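Local coordinates for acetyl-CoA hydrolase/transferase family protein (Porphyromonas gingivalis, PDB 2NVV) that probably hydrolyses acetyl-CoA or transfers its coenzyme A group to an acceptor carboxylate, and also binds zinc, at residues A[229-234]-A[260-265]; A[236-241]-A[388-393]; A[255-260]-A[265-270]; A[289-294]-A[326-331]; A[360-365]-A[420-425]. All coordinates share one frame; numbering follows the deposited sequence.

Contact 1. Residues A[229-234]-A[260-265]; sequences QAIGDN and GNVANA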
# COMPACT_ATOMS: atom_id res chain seq x y z
N GLN A 229 -16.26 -9.43 -22.81
CA GLN A 229 -16.02 -10.83 -23.15
C GLN A 229 -14.53 -10.94 -23.45
O GLN A 229 -13.87 -11.87 -23.00
CB GLN A 229 -16.79 -11.23 -24.40
CG GLN A 229 -18.29 -11.34 -24.24
CD GLN A 229 -18.69 -12.45 -23.28
OE1 GLN A 229 -18.70 -12.26 -22.06
NE2 GLN A 229 -19.01 -13.62 -23.83
N ALA A 230 -14.04 -9.98 -24.22
CA ALA A 230 -12.64 -9.92 -24.61
C ALA A 230 -11.76 -9.80 -23.36
O ALA A 230 -10.85 -10.60 -23.15
CB ALA A 230 -12.41 -8.73 -25.53
N ILE A 231 -12.04 -8.79 -22.53
CA ILE A 231 -11.29 -8.57 -21.32
C ILE A 231 -11.23 -9.83 -20.46
O ILE A 231 -10.16 -10.26 -20.04
CB ILE A 231 -11.90 -7.41 -20.49
CG1 ILE A 231 -11.64 -6.08 -21.20
CG2 ILE A 231 -11.32 -7.41 -19.06
CD1 ILE A 231 -12.28 -4.89 -20.56
N GLY A 232 -12.39 -10.43 -20.20
CA GLY A 232 -12.43 -11.63 -19.38
C GLY A 232 -11.58 -12.78 -19.91
O GLY A 232 -10.97 -13.52 -19.14
N ASP A 233 -11.55 -12.94 -21.23
CA ASP A 233 -10.78 -14.00 -21.85
C ASP A 233 -9.31 -13.72 -21.68
O ASP A 233 -8.52 -14.62 -21.37
CB ASP A 233 -11.10 -14.11 -23.34
CG ASP A 233 -10.51 -15.36 -23.98
OD1 ASP A 233 -11.09 -16.45 -23.79
OD2 ASP A 233 -9.46 -15.26 -24.65
N ASN A 234 -8.93 -12.47 -21.88
CA ASN A 234 -7.53 -12.10 -21.75
C ASN A 234 -7.00 -12.39 -20.36
O ASN A 234 -5.88 -12.88 -20.22
CB ASN A 234 -7.33 -10.63 -22.08
CG ASN A 234 -7.62 -10.33 -23.53
OD1 ASN A 234 -7.57 -11.22 -24.37
ND2 ASN A 234 -7.91 -9.07 -23.84
N GLY A 260 -19.16 -6.48 -10.93
CA GLY A 260 -19.41 -5.84 -12.19
C GLY A 260 -19.41 -6.79 -13.36
O GLY A 260 -19.17 -7.99 -13.20
N ASN A 261 -19.66 -6.24 -14.55
CA ASN A 261 -19.71 -7.01 -15.78
C ASN A 261 -18.37 -7.61 -16.14
O ASN A 261 -18.31 -8.76 -16.58
CB ASN A 261 -20.19 -6.12 -16.93
CG ASN A 261 -21.65 -5.71 -16.77
OD1 ASN A 261 -22.08 -4.71 -17.33
ND2 ASN A 261 -22.41 -6.50 -16.02
N VAL A 262 -17.30 -6.85 -15.97
CA VAL A 262 -15.97 -7.34 -16.29
C VAL A 262 -15.68 -8.52 -15.39
O VAL A 262 -15.32 -9.60 -15.87
CB VAL A 262 -14.89 -6.27 -16.08
CG1 VAL A 262 -13.52 -6.84 -16.35
CG2 VAL A 262 -15.14 -5.12 -17.02
N ALA A 263 -15.86 -8.32 -14.09
CA ALA A 263 -15.65 -9.36 -13.09
C ALA A 263 -16.41 -10.62 -13.47
O ALA A 263 -15.86 -11.72 -13.43
CB ALA A 263 -16.12 -8.87 -11.73
N ASN A 264 -17.68 -10.45 -13.85
CA ASN A 264 -18.52 -11.58 -14.24
C ASN A 264 -17.93 -12.29 -15.45
O ASN A 264 -17.96 -13.51 -15.54
CB ASN A 264 -19.92 -11.10 -14.59
CG ASN A 264 -20.69 -10.66 -13.38
OD1 ASN A 264 -21.70 -9.96 -13.49
ND2 ASN A 264 -20.23 -11.06 -12.21
N ALA A 265 -17.40 -11.51 -16.38
CA ALA A 265 -16.80 -12.06 -17.58
C ALA A 265 -15.52 -12.81 -17.22
O ALA A 265 -15.26 -13.90 -17.75
CB ALA A 265 -16.50 -10.94 -18.58

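Contact 2. Residues A[236-241]-A[388-393]; sequences AAFLVS and VSIFTT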
# COMPACT_ATOMS: atom_id res chain seq x y z
N ALA A 236 -8.14 -14.66 -18.12
CA ALA A 236 -8.04 -16.11 -17.97
C ALA A 236 -6.87 -16.72 -18.76
O ALA A 236 -6.14 -17.58 -18.24
CB ALA A 236 -9.34 -16.76 -18.38
N ALA A 237 -6.70 -16.30 -20.01
CA ALA A 237 -5.60 -16.82 -20.83
C ALA A 237 -4.23 -16.40 -20.29
O ALA A 237 -3.25 -17.14 -20.39
CB ALA A 237 -5.77 -16.36 -22.26
N PHE A 238 -4.15 -15.19 -19.75
CA PHE A 238 -2.90 -14.69 -19.20
C PHE A 238 -2.49 -15.56 -18.02
O PHE A 238 -1.35 -16.02 -17.92
CB PHE A 238 -3.09 -13.24 -18.74
CG PHE A 238 -1.97 -12.73 -17.87
CD1 PHE A 238 -0.69 -12.56 -18.37
CD2 PHE A 238 -2.22 -12.40 -16.53
CE1 PHE A 238 0.33 -12.08 -17.57
CE2 PHE A 238 -1.19 -11.93 -15.72
CZ PHE A 238 0.09 -11.76 -16.25
N LEU A 239 -3.45 -15.80 -17.13
CA LEU A 239 -3.21 -16.61 -15.95
C LEU A 239 -2.73 -18.02 -16.27
O LEU A 239 -1.74 -18.48 -15.69
CB LEU A 239 -4.46 -16.62 -15.08
CG LEU A 239 -4.47 -15.63 -13.88
CD1 LEU A 239 -3.59 -14.44 -14.15
CD2 LEU A 239 -5.89 -15.20 -13.58
N VAL A 240 -3.39 -18.73 -17.19
CA VAL A 240 -2.93 -20.08 -17.51
C VAL A 240 -1.52 -19.97 -18.11
O VAL A 240 -0.65 -20.80 -17.87
CB VAL A 240 -3.84 -20.83 -18.54
CG1 VAL A 240 -5.30 -20.62 -18.20
CG2 VAL A 240 -3.56 -20.37 -19.94
N SER A 241 -1.30 -18.91 -18.86
CA SER A 241 -0.03 -18.68 -19.51
C SER A 241 1.08 -18.46 -18.51
O SER A 241 2.23 -18.86 -18.75
CB SER A 241 -0.17 -17.48 -20.44
OG SER A 241 1.10 -17.09 -20.92
N VAL A 388 0.16 -11.22 -7.65
CA VAL A 388 0.29 -10.46 -8.89
C VAL A 388 -0.98 -9.62 -8.94
O VAL A 388 -2.08 -10.17 -8.83
CB VAL A 388 0.30 -11.35 -10.16
CG1 VAL A 388 0.82 -10.53 -11.35
CG2 VAL A 388 1.14 -12.57 -9.96
N SER A 389 -0.85 -8.31 -9.08
CA SER A 389 -2.04 -7.46 -9.13
C SER A 389 -2.41 -7.15 -10.57
O SER A 389 -1.56 -6.76 -11.36
CB SER A 389 -1.82 -6.17 -8.36
OG SER A 389 -0.87 -5.36 -9.02
N ILE A 390 -3.69 -7.31 -10.88
CA ILE A 390 -4.19 -7.06 -12.23
C ILE A 390 -5.29 -6.01 -12.24
O ILE A 390 -6.15 -5.97 -11.35
CB ILE A 390 -4.76 -8.35 -12.85
CG1 ILE A 390 -3.70 -9.46 -12.83
CG2 ILE A 390 -5.25 -8.08 -14.26
CD1 ILE A 390 -4.25 -10.82 -13.18
N PHE A 391 -5.26 -5.16 -13.24
CA PHE A 391 -6.28 -4.14 -13.39
C PHE A 391 -6.87 -4.25 -14.79
O PHE A 391 -6.15 -4.31 -15.79
CB PHE A 391 -5.67 -2.76 -13.15
CG PHE A 391 -5.63 -2.38 -11.70
CD1 PHE A 391 -6.78 -1.91 -11.06
CD2 PHE A 391 -4.45 -2.52 -10.97
CE1 PHE A 391 -6.76 -1.57 -9.70
CE2 PHE A 391 -4.42 -2.19 -9.61
CZ PHE A 391 -5.58 -1.72 -8.97
N THR A 392 -8.20 -4.31 -14.83
CA THR A 392 -8.93 -4.42 -16.08
C THR A 392 -9.72 -3.16 -16.35
O THR A 392 -10.06 -2.43 -15.43
CB THR A 392 -9.91 -5.57 -16.04
OG1 THR A 392 -10.76 -5.38 -14.91
CG2 THR A 392 -9.19 -6.90 -15.91
N THR A 393 -10.03 -2.93 -17.62
CA THR A 393 -10.80 -1.76 -18.02
C THR A 393 -10.98 -1.67 -19.53
O THR A 393 -10.03 -1.90 -20.30
CB THR A 393 -10.12 -0.44 -17.60
OG1 THR A 393 -10.87 0.67 -18.12
CG2 THR A 393 -8.70 -0.35 -18.17

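Contact 3. Residues A[255-260]-A[265-270]; sequences LQSGVG and AVLGAL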
# COMPACT_ATOMS: atom_id res chain seq x y z
N LEU A 255 -8.22 -16.36 -5.52
CA LEU A 255 -8.54 -15.19 -6.34
C LEU A 255 -9.41 -14.16 -5.64
O LEU A 255 -10.10 -14.46 -4.69
CB LEU A 255 -9.25 -15.59 -7.63
CG LEU A 255 -8.53 -16.43 -8.68
CD1 LEU A 255 -9.50 -16.66 -9.82
CD2 LEU A 255 -7.28 -15.74 -9.20
N GLN A 256 -9.33 -12.94 -6.15
CA GLN A 256 -10.12 -11.83 -5.65
C GLN A 256 -10.47 -10.99 -6.86
O GLN A 256 -9.61 -10.71 -7.71
CB GLN A 256 -9.33 -11.00 -4.64
CG GLN A 256 -10.08 -9.79 -4.10
CD GLN A 256 -9.97 -8.58 -5.01
OE1 GLN A 256 -8.90 -8.26 -5.51
NE2 GLN A 256 -11.09 -7.91 -5.22
N SER A 257 -11.75 -10.64 -6.97
CA SER A 257 -12.20 -9.82 -8.09
C SER A 257 -13.22 -8.84 -7.56
O SER A 257 -13.80 -9.06 -6.49
CB SER A 257 -12.84 -10.70 -9.16
OG SER A 257 -14.18 -11.03 -8.82
N GLY A 258 -13.43 -7.75 -8.30
CA GLY A 258 -14.42 -6.79 -7.88
C GLY A 258 -15.80 -7.25 -8.31
O GLY A 258 -16.01 -8.41 -8.62
N VAL A 259 -16.74 -6.32 -8.32
CA VAL A 259 -18.10 -6.62 -8.73
C VAL A 259 -18.34 -5.90 -10.06
O VAL A 259 -17.77 -4.84 -10.30
CB VAL A 259 -19.11 -6.11 -7.68
CG1 VAL A 259 -20.55 -6.26 -8.20
CG2 VAL A 259 -18.93 -6.90 -6.39
N GLY A 260 -19.16 -6.48 -10.93
CA GLY A 260 -19.41 -5.84 -12.19
C GLY A 260 -19.41 -6.79 -13.36
O GLY A 260 -19.17 -7.99 -13.20
N ALA A 265 -17.40 -11.51 -16.38
CA ALA A 265 -16.80 -12.06 -17.58
C ALA A 265 -15.52 -12.81 -17.22
O ALA A 265 -15.26 -13.90 -17.75
CB ALA A 265 -16.50 -10.94 -18.58
N VAL A 266 -14.73 -12.23 -16.32
CA VAL A 266 -13.49 -12.85 -15.89
C VAL A 266 -13.80 -14.19 -15.25
O VAL A 266 -13.22 -15.22 -15.63
CB VAL A 266 -12.73 -11.93 -14.90
CG1 VAL A 266 -11.53 -12.65 -14.33
CG2 VAL A 266 -12.26 -10.69 -15.62
N LEU A 267 -14.72 -14.20 -14.29
CA LEU A 267 -15.11 -15.43 -13.62
C LEU A 267 -15.60 -16.48 -14.62
O LEU A 267 -15.26 -17.65 -14.52
CB LEU A 267 -16.20 -15.15 -12.59
CG LEU A 267 -15.72 -14.38 -11.35
CD1 LEU A 267 -16.90 -13.87 -10.55
CD2 LEU A 267 -14.84 -15.28 -10.51
N GLY A 268 -16.41 -16.05 -15.58
CA GLY A 268 -16.92 -16.97 -16.58
C GLY A 268 -15.79 -17.55 -17.41
O GLY A 268 -15.74 -18.75 -17.65
N ALA A 269 -14.87 -16.68 -17.84
CA ALA A 269 -13.74 -17.12 -18.65
C ALA A 269 -12.91 -18.17 -17.91
O ALA A 269 -12.55 -19.19 -18.48
CB ALA A 269 -12.89 -15.93 -19.01
N LEU A 270 -12.62 -17.91 -16.64
CA LEU A 270 -11.86 -18.84 -15.82
C LEU A 270 -12.56 -20.20 -15.79
O LEU A 270 -11.93 -21.24 -15.97
CB LEU A 270 -11.73 -18.29 -14.39
CG LEU A 270 -10.91 -17.02 -14.19
CD1 LEU A 270 -11.19 -16.46 -12.80
CD2 LEU A 270 -9.41 -17.30 -14.36

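Contact 4. Residues A[289-294]-A[326-331]; sequences AVIALM and DKILLR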
# COMPACT_ATOMS: atom_id res chain seq x y z
N ALA A 289 -22.12 -14.85 -10.09
CA ALA A 289 -21.14 -15.51 -10.96
C ALA A 289 -20.30 -16.56 -10.24
O ALA A 289 -19.98 -17.60 -10.81
CB ALA A 289 -20.24 -14.47 -11.61
N VAL A 290 -19.95 -16.29 -8.98
CA VAL A 290 -19.15 -17.23 -8.19
C VAL A 290 -19.99 -18.45 -7.82
O VAL A 290 -19.54 -19.59 -7.93
CB VAL A 290 -18.63 -16.55 -6.88
CG1 VAL A 290 -18.04 -17.59 -5.94
CG2 VAL A 290 -17.58 -15.51 -7.23
N ILE A 291 -21.22 -18.19 -7.40
CA ILE A 291 -22.14 -19.26 -7.03
C ILE A 291 -22.34 -20.22 -8.22
O ILE A 291 -22.33 -21.44 -8.06
CB ILE A 291 -23.49 -18.68 -6.60
CG1 ILE A 291 -23.26 -17.68 -5.46
CG2 ILE A 291 -24.43 -19.79 -6.19
CD1 ILE A 291 -22.66 -18.30 -4.22
N ALA A 292 -22.53 -19.64 -9.40
CA ALA A 292 -22.75 -20.42 -10.61
C ALA A 292 -21.60 -21.40 -10.87
O ALA A 292 -21.84 -22.56 -11.17
CB ALA A 292 -22.92 -19.48 -11.82
N LEU A 293 -20.37 -20.91 -10.74
CA LEU A 293 -19.18 -21.73 -10.94
C LEU A 293 -19.03 -22.76 -9.83
O LEU A 293 -18.47 -23.84 -10.03
CB LEU A 293 -17.93 -20.85 -10.98
CG LEU A 293 -17.84 -19.98 -12.23
CD1 LEU A 293 -16.62 -19.07 -12.17
CD2 LEU A 293 -17.79 -20.88 -13.47
N MSE A 294 -19.56 -22.41 -8.66
CA MSE A 294 -19.51 -23.28 -7.50
C MSE A 294 -20.39 -24.51 -7.73
O MSE A 294 -20.00 -25.64 -7.42
CB MSE A 294 -20.00 -22.50 -6.28
CG MSE A 294 -19.57 -23.07 -4.96
SE MSE A 294 -19.93 -21.83 -3.54
CE MSE A 294 -20.96 -23.01 -2.40
N ASP A 326 -20.72 -25.55 3.70
CA ASP A 326 -19.30 -25.81 3.87
C ASP A 326 -18.43 -25.27 2.73
O ASP A 326 -17.24 -25.58 2.65
CB ASP A 326 -19.08 -27.32 3.98
CG ASP A 326 -19.82 -28.09 2.90
OD1 ASP A 326 -21.08 -28.08 2.92
OD2 ASP A 326 -19.16 -28.69 2.02
N LYS A 327 -19.01 -24.46 1.85
CA LYS A 327 -18.25 -23.92 0.73
C LYS A 327 -18.17 -22.41 0.73
O LYS A 327 -17.42 -21.82 -0.04
CB LYS A 327 -18.84 -24.38 -0.60
CG LYS A 327 -18.77 -25.88 -0.82
CD LYS A 327 -19.49 -26.28 -2.10
CE LYS A 327 -19.44 -27.80 -2.27
NZ LYS A 327 -19.89 -28.50 -1.03
N ILE A 328 -18.95 -21.78 1.60
CA ILE A 328 -18.97 -20.33 1.70
C ILE A 328 -18.63 -19.94 3.12
O ILE A 328 -19.13 -20.54 4.05
CB ILE A 328 -20.35 -19.75 1.37
CG1 ILE A 328 -20.76 -20.14 -0.06
CG2 ILE A 328 -20.33 -18.23 1.52
CD1 ILE A 328 -22.21 -19.86 -0.36
N LEU A 329 -17.78 -18.94 3.28
CA LEU A 329 -17.40 -18.47 4.61
C LEU A 329 -17.32 -16.95 4.56
O LEU A 329 -16.59 -16.40 3.73
CB LEU A 329 -16.06 -19.05 5.03
CG LEU A 329 -15.66 -18.86 6.49
CD1 LEU A 329 -16.65 -19.56 7.41
CD2 LEU A 329 -14.27 -19.43 6.69
N LEU A 330 -18.07 -16.28 5.43
CA LEU A 330 -18.07 -14.82 5.47
C LEU A 330 -17.28 -14.32 6.68
O LEU A 330 -17.49 -14.78 7.81
CB LEU A 330 -19.51 -14.29 5.50
CG LEU A 330 -20.41 -14.74 4.35
CD1 LEU A 330 -21.74 -14.04 4.46
CD2 LEU A 330 -19.78 -14.41 3.03
N ARG A 331 -16.39 -13.36 6.43
CA ARG A 331 -15.53 -12.80 7.46
C ARG A 331 -15.66 -11.28 7.55
O ARG A 331 -16.19 -10.62 6.64
CB ARG A 331 -14.07 -13.13 7.17
CG ARG A 331 -13.77 -14.58 6.79
CD ARG A 331 -12.37 -14.66 6.20
NE ARG A 331 -11.99 -15.99 5.73
CZ ARG A 331 -11.56 -16.97 6.52
NH1 ARG A 331 -11.25 -18.15 6.00
NH2 ARG A 331 -11.45 -16.77 7.83

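Contact 5. Residues A[360-365]-A[420-425]; sequences GNINST and KVIISE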
# COMPACT_ATOMS: atom_id res chain seq x y z
N GLY A 360 1.54 3.06 -15.54
CA GLY A 360 1.02 2.06 -14.63
C GLY A 360 0.28 2.53 -13.39
O GLY A 360 0.05 1.74 -12.48
N ASN A 361 -0.08 3.80 -13.35
CA ASN A 361 -0.79 4.35 -12.21
C ASN A 361 -2.27 4.22 -12.48
O ASN A 361 -2.72 4.40 -13.61
CB ASN A 361 -0.39 5.81 -12.01
CG ASN A 361 1.09 5.97 -11.78
OD1 ASN A 361 1.60 5.71 -10.69
ND2 ASN A 361 1.81 6.37 -12.83
N ILE A 362 -3.04 3.90 -11.43
CA ILE A 362 -4.48 3.71 -11.58
C ILE A 362 -5.34 4.65 -10.72
O ILE A 362 -5.03 4.94 -9.58
CB ILE A 362 -4.87 2.22 -11.26
CG1 ILE A 362 -4.69 1.34 -12.50
CG2 ILE A 362 -6.34 2.12 -10.83
CD1 ILE A 362 -3.30 1.17 -12.96
N ASN A 363 -6.43 5.11 -11.33
CA ASN A 363 -7.41 5.97 -10.69
C ASN A 363 -8.65 5.10 -10.62
O ASN A 363 -9.12 4.59 -11.64
CB ASN A 363 -7.70 7.20 -11.56
CG ASN A 363 -8.87 8.03 -11.05
OD1 ASN A 363 -9.53 7.67 -10.09
ND2 ASN A 363 -9.13 9.14 -11.71
N SER A 364 -9.16 4.87 -9.42
CA SER A 364 -10.36 4.05 -9.30
C SER A 364 -11.46 4.75 -8.51
O SER A 364 -12.40 4.10 -8.05
CB SER A 364 -10.03 2.68 -8.67
OG SER A 364 -9.03 2.75 -7.69
N THR A 365 -11.37 6.07 -8.39
CA THR A 365 -12.36 6.80 -7.62
C THR A 365 -12.84 8.16 -8.12
O THR A 365 -14.02 8.47 -7.99
CB THR A 365 -11.85 6.99 -6.17
OG1 THR A 365 -10.54 7.57 -6.20
CG2 THR A 365 -11.78 5.68 -5.44
N LYS A 420 0.91 -4.35 -11.20
CA LYS A 420 1.77 -5.28 -11.94
C LYS A 420 1.32 -5.61 -13.36
O LYS A 420 2.16 -5.79 -14.25
CB LYS A 420 1.90 -6.59 -11.15
CG LYS A 420 2.32 -6.39 -9.70
CD LYS A 420 3.59 -5.57 -9.58
CE LYS A 420 3.97 -5.35 -8.13
NZ LYS A 420 5.24 -4.58 -8.04
N VAL A 421 0.01 -5.69 -13.57
CA VAL A 421 -0.52 -6.02 -14.88
C VAL A 421 -1.80 -5.25 -15.21
O VAL A 421 -2.63 -5.03 -14.33
CB VAL A 421 -0.85 -7.51 -14.98
CG1 VAL A 421 -1.30 -7.86 -16.37
CG2 VAL A 421 0.37 -8.33 -14.56
N ILE A 422 -1.93 -4.84 -16.47
CA ILE A 422 -3.12 -4.12 -16.92
C ILE A 422 -3.68 -4.86 -18.14
O ILE A 422 -2.93 -5.30 -19.02
CB ILE A 422 -2.79 -2.66 -17.31
CG1 ILE A 422 -2.20 -1.92 -16.11
CG2 ILE A 422 -4.04 -1.95 -17.76
CD1 ILE A 422 -1.83 -0.48 -16.41
N ILE A 423 -5.00 -4.99 -18.20
CA ILE A 423 -5.63 -5.71 -19.30
C ILE A 423 -6.91 -5.07 -19.84
O ILE A 423 -7.83 -4.76 -19.10
CB ILE A 423 -5.97 -7.14 -18.85
CG1 ILE A 423 -4.70 -7.89 -18.47
CG2 ILE A 423 -6.72 -7.88 -19.95
CD1 ILE A 423 -4.94 -9.22 -17.81
N SER A 424 -6.96 -4.86 -21.15
CA SER A 424 -8.16 -4.32 -21.78
C SER A 424 -8.59 -5.34 -22.85
O SER A 424 -8.07 -6.45 -22.89
CB SER A 424 -7.90 -2.95 -22.41
OG SER A 424 -7.06 -3.03 -23.54
N GLU A 425 -9.54 -4.98 -23.69
CA GLU A 425 -9.99 -5.90 -24.73
C GLU A 425 -8.92 -6.13 -25.80
O GLU A 425 -8.95 -7.13 -26.51
CB GLU A 425 -11.26 -5.38 -25.39
CG GLU A 425 -11.10 -4.12 -26.25
CD GLU A 425 -11.12 -2.81 -25.46
OE1 GLU A 425 -11.28 -1.75 -26.10
OE2 GLU A 425 -10.97 -2.81 -24.22

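Contact 1. Residues A[229-234]-A[260-265]
Gly232 and Ala265 bring two helices together, 226-245 and 261-272, the second of which follows the glycine-rich turn of a probable Rossmann-type strand-turn-helix. Gly260, at the N-cap of this second helix, belongs with Asn261 and Val262 to the predicted CoA-binding residues. The short axes come within 8.1 Å and cross at -48°, so the helices splay apart from one closely packed place. There the CA of Gly232 lies 4.0 Å from the carbonyl carbon of Ala265, backbone against backbone, because the glycine puts no side chain into the interface. On the inner side of this place Ile231 meets Val262, their branches crossing obliquely, with Ile231 CG2 at 3.5 Å from Val262 CG1. Each of these methyls lies anti to its own backbone nitrogen (chi1 of Val262 is 177°). Both residues also touch Thr392 of strand 389-392. Asn234, further along helix 226-245, faces the sheet as well and gives its ND2 to the carbonyl oxygen of Ser424.

The outer side is looser. Gln229 is exposed, and although its CB leaves the helix heading away from the partner, its bent chain swings the amide back over Ala265. On the solvent side Gln229 OE1 stops 4.3 Å from Ala265 CB, a contact between an amide oxygen and a methyl group.

Contact 2. Residues A[236-241]-A[388-393]
Ser389 OG, hydrogen-bonded to both Ser418 O and Lys420 N, fastens the strand next to Ile390, the residue that meets Phe238 and Leu239 of the helix. This is helix-on-sheet packing in an alpha/beta fold: helix 226-245 packs on strand 389-392, which runs parallel between strands 348-352 and 421-424. All three touching residues are buried, and the contact between the segments is purely apolar.

Ile390 points toward the helix with its CG1 anti to the carbonyl carbon (chi1 -56°), and the extended second torsion carries CD1 out from the sheet to meet both helix residues. Phe238 offers the rim of its ring, with Ile390 CD1 near the ring plane; the ring and the isoleucine branch run alongside one another, pointing opposite ways. Leu239 approaches at a slant, touching through CD1. Val421 of the neighbouring strand adds to the same apolar layer, packing against both Phe238 and Ile390, while Val388 reaches Phe116 of the second subunit. The terminal methyl of Ile390 therefore has two neighbours on the helix, Leu239 CD1 at 3.8 Å and Phe238 CE2 at 4.1 Å.

Contact 3. Residues A[255-260]-A[265-270]
Ser257 and Leu267, 8.4 Å apart at their CA atoms, mark where helix 261-272 doubles back over strand 255-257 after a short turn through Gly258, Val259 and Gly260. Gly260 sits at the N-cap, and its positive phi of 137° is one that glycine readily takes. Behind it the helix is regular, as in the bond from Ala269 N to Ala265 O of 2.8 Å.

Two side-chain pairs fill the space between strand and helix. Deeper in, the ends of Leu255 and Leu270 meet head on, CD1 against CD1 at 3.4 Å. Both carry CG anti to the carbonyl carbon and continue extended, which sends the ends of the chains straight across the gap. Nearer the turn, Leu267 brings its CD1 to 4.3 Å from Ser257 OG, a loose contact of a methyl with a hydroxyl. That hydroxyl is occupied locally: Ser257 OG donates to Gly258 O at 3.2 Å, in the carbonyl plane and on a lone pair, at a C=O...donor angle of 134°. The bond ties the side chain of Ser257 to the backbone of the next residue.

Leu255 and Leu270 also pack on Phe279 of strand 279-282, whereas Gln256 turns to Glu284, the predicted catalytic residue, and hydrogen-bonds through OE1 to Asn351. Strand, glycine-rich turn and returning helix fit the Rossmann-type pattern, and here the turn supplies Gly258, Val259 and Gly260 to the predicted CoA-binding site.

Contact 4. Residues A[289-294]-A[326-331]
Met294, modelled as selenomethionine, crosses Ile328 at about a right angle, and Ile291 meets the same isoleucine at much the same angle from one turn earlier in helix 288-295. Ile328 is the residue of strand 328-330 on which both helix side chains converge. It extends its CG1 branch toward the helix: CG1 lies 4.0 Å from the selenium of Met294, and CD1 lies 4.2 Å from Ile291 CD1. Met294 leaves the helix with CG anti to the backbone nitrogen (chi1 -159°) and stays extended as far as the selenium, which places the heavy atom over Lys327 and Ile328.

Lys327 takes a different course. Its CB heads toward the helix, and Met294 lies obliquely across its aliphatic part, with selenium 4.0 Å from Lys327 CB. The chain then leads away, so that the ammonium group is held elsewhere. NZ bonds to Phe323 O and makes a cation-pi contact with the Phe323 ring; it also forms a salt bridge with Asp326 OD2 at 3.1 Å, in which the hydrogen bond is weak.

Ile286 touches Ile291 and Ile328 alike and extends the apolar patch. Helix 288-295 belongs to the crossover between parallel strands 279-282 and 299-304, and it reaches on to the third strand of that sheet. This is dispersion packing of buried Ile291, Met294 and Ile328; partly exposed Lys327 lends methylenes while its charge is met outside the interface.

Contact 5. Residues A[360-365]-A[420-425]
Next to Ile362, which meets Ile422 across the contact, the flat carboxamide of Asn363 is fixed through both of its polar atoms. OD1 accepts Thr365 N at 3.0 Å, the donor lying nearly along the C=O axis at 161°, and this closes an Asx turn. ND2 binds His366 O and Glu355 OE2, so the rotation of the amide is set from both ends.

The contact itself is apolar. Ile362 and Ile422 touch tip to tip, CD1 to CD1 at 4.1 Å. Ile422 gets there with a straight branch, CG1 anti to the carbonyl carbon and the second torsion fully extended (179°). The same methyl also lies 4.2 Å from Gly360 CA, where the glycine backbone comes near without a side chain.

A zinc site is close by. Thr365 OG1 and Ser364 N both hydrogen-bond to OD2 of Asp413, a zinc ligand, and so act as second-shell residues; the side chain of Ile362 is about 10 Å from a zinc ion.

In the fold, the contact joins two sheets. Strand 362-367 runs antiparallel between 371-372 and 355-357, while strand 421-424 has 389-392 and 427-430 as its neighbours. Phe391 of strand 389-392 packs on Ile362 beside Ile422, and on the other face of strand 421-424 Val421 and Ile423 touch helix 226-245.

In the fold
Helix 226-245 links contacts 1 and 2, whose centres are 11 Å apart, and helix 261-272 links contacts 1 and 3, at 7 Å. Val262 CG1 lies 3.4 Å from Thr392 OG1, joining a predicted CoA-binding residue at the start of the helix to the sheet of contact 2. Leu267 carries the packing onward: its CD1 is 3.5 Å from Ala289 CB in contact 4. On the other flank, contacts 2 and 5 meet through neighbouring strands, with Phe391 N 2.8 Å from Val421 O. Contacts 4 and 5 end up 27 Å apart between centres. The predicted catalytic Glu284 is about 8 Å from Ser257, side chain to side chain, whereas the zinc ligands gather near contact 5.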